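Local atomic coordinates of SIR4-interacting protein SIF2 (PDB entry 1R5M), a protein that antagonizes telomeric silencing in yeast and works as a WD-repeat transcription corepressor within the Set3C complex. Residues 163-168 with 173-178. Sequence-based numbering, arbitrary orientation.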
# COMPACT_ATOMS: atom_id res chain seq x y z
N HIS A 163 -13.04 -1.97 13.26
CA HIS A 163 -12.44 -0.65 13.39
C HIS A 163 -11.48 -0.36 12.25
O HIS A 163 -10.91 -1.27 11.66
CB HIS A 163 -11.64 -0.52 14.69
CG HIS A 163 -12.46 -0.68 15.93
ND1 HIS A 163 -12.90 -1.91 16.37
CD2 HIS A 163 -12.92 0.23 16.82
CE1 HIS A 163 -13.60 -1.75 17.49
NE2 HIS A 163 -13.62 -0.46 17.78
N ILE A 164 -11.30 0.92 11.95
CA ILE A 164 -10.34 1.32 10.94
C ILE A 164 -9.60 2.54 11.47
O ILE A 164 -10.09 3.24 12.36
CB ILE A 164 -10.98 1.74 9.58
CG1 ILE A 164 -11.92 2.93 9.77
CG2 ILE A 164 -11.69 0.56 8.95
CD1 ILE A 164 -12.30 3.61 8.45
N ILE A 165 -8.41 2.75 10.95
CA ILE A 165 -7.61 3.92 11.29
C ILE A 165 -7.46 4.61 9.95
O ILE A 165 -7.15 3.97 8.95
CB ILE A 165 -6.19 3.56 11.76
CG1 ILE A 165 -6.26 2.72 13.03
CG2 ILE A 165 -5.39 4.84 12.01
CD1 ILE A 165 -4.98 1.99 13.31
N SER A 166 -7.70 5.92 9.92
CA SER A 166 -7.55 6.67 8.68
C SER A 166 -6.66 7.87 8.96
O SER A 166 -6.70 8.44 10.05
CB SER A 166 -8.91 7.13 8.15
OG SER A 166 -9.61 7.91 9.10
N MET A 167 -5.84 8.23 7.98
CA MET A 167 -4.95 9.37 8.15
C MET A 167 -4.95 10.18 6.86
O MET A 167 -4.98 9.61 5.77
CB MET A 167 -3.53 8.92 8.48
CG MET A 167 -2.59 10.08 8.81
SD MET A 167 -1.00 9.54 9.45
CE MET A 167 -0.32 8.85 7.98
N ASP A 168 -4.93 11.50 7.00
CA ASP A 168 -4.89 12.37 5.83
C ASP A 168 -3.52 13.01 5.67
O ASP A 168 -2.62 12.79 6.48
CB ASP A 168 -6.00 13.44 5.89
CG ASP A 168 -5.89 14.36 7.10
OD1 ASP A 168 -4.77 14.77 7.46
OD2 ASP A 168 -6.95 14.70 7.67
N THR A 173 -5.15 11.92 12.23
CA THR A 173 -5.39 10.49 12.25
C THR A 173 -6.62 10.19 13.09
O THR A 173 -6.74 10.68 14.21
CB THR A 173 -4.17 9.75 12.80
OG1 THR A 173 -3.02 10.11 12.03
CG2 THR A 173 -4.37 8.24 12.72
N ILE A 174 -7.51 9.37 12.55
CA ILE A 174 -8.75 9.04 13.25
C ILE A 174 -8.96 7.54 13.44
O ILE A 174 -8.71 6.76 12.53
CB ILE A 174 -9.97 9.58 12.45
CG1 ILE A 174 -9.83 11.08 12.22
CG2 ILE A 174 -11.26 9.24 13.19
CD1 ILE A 174 -9.79 11.90 13.49
N LEU A 175 -9.42 7.17 14.63
CA LEU A 175 -9.75 5.79 14.96
C LEU A 175 -11.27 5.75 14.91
O LEU A 175 -11.94 6.48 15.64
CB LEU A 175 -9.27 5.43 16.37
CG LEU A 175 -9.89 4.15 16.94
CD1 LEU A 175 -9.47 2.94 16.12
CD2 LEU A 175 -9.46 3.99 18.40
N TRP A 176 -11.81 4.91 14.03
CA TRP A 176 -13.26 4.81 13.88
C TRP A 176 -13.83 3.46 14.27
O TRP A 176 -13.16 2.44 14.16
CB TRP A 176 -13.69 4.97 12.41
CG TRP A 176 -13.26 6.19 11.68
CD1 TRP A 176 -12.06 6.41 11.06
CD2 TRP A 176 -14.07 7.33 11.40
NE1 TRP A 176 -12.08 7.61 10.41
CE2 TRP A 176 -13.30 8.20 10.60
CE3 TRP A 176 -15.38 7.70 11.74
CZ2 TRP A 176 -13.80 9.42 10.13
CZ3 TRP A 176 -15.87 8.91 11.28
CH2 TRP A 176 -15.08 9.76 10.49
N ASN A 177 -15.07 3.48 14.74
CA ASN A 177 -15.79 2.24 14.97
C ASN A 177 -16.45 2.29 13.60
O ASN A 177 -17.34 3.11 13.36
CB ASN A 177 -16.84 2.37 16.07
CG ASN A 177 -17.76 1.17 16.12
OD1 ASN A 177 -18.17 0.67 15.07
ND2 ASN A 177 -18.09 0.71 17.32
N VAL A 178 -15.99 1.46 12.68
CA VAL A 178 -16.49 1.47 11.31
C VAL A 178 -17.95 1.06 11.13
O VAL A 178 -18.61 1.48 10.17
CB VAL A 178 -15.57 0.62 10.39
CG1 VAL A 178 -15.92 -0.86 10.52
CG2 VAL A 178 -15.68 1.09 8.95
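Trp176 reaches across the hairpin to Ser166, two residues further along the facing strand from its own bridge partner, Ile164. Its CB lies 3.8 Å from Ile164 CG1. With CG anti to the carbonyl carbon (chi1 -55°), the indole turns the edge of its five-membered ring toward strand 163-168, with Ile164 O and Ser166 OG near its plane, and CD1 comes to 3.7 Å from the same Ile164 CG1, the two side chains crossing obliquely. Further along that edge, NE1 donates to Ser166 OG over 2.8 Å; the hydroxyl sits only 2° out of the indole plane, although the bond bends to 153° at the hydrogen. Ile174 CG2 packs on one face of the ring near its rim, while Phe147 and Val183 add apolar contacts from neighbouring elements. Within the sheet, paired backbone bonds at Ile164–Trp176 and Ser166–Ile174 set the antiparallel register; the bond from Trp176 N to Ile164 O is 2.9 Å long and almost straight. On the other face of the sheet, Thr173 CG2 meets Ile165 CG2 at 3.6 Å, and both residues pack against strand 219-223 of the next blade. Were the indole cut back to an alanine, Ser166 OG would probably lose its donor and a gap would be likely to open beside Ile164 and Ile174. These are the middle strands of a four-stranded propeller blade, in the third WD repeat. The buried Ser166 hydroxyl also bonds His148 NE2, whose ND1 pairs with Asp168 OD2, so tryptophan, serine, histidine and aspartate form the hydrogen-bonded tetrad characteristic of WD40 blades, tying the hairpin to the loop before strand 152-157.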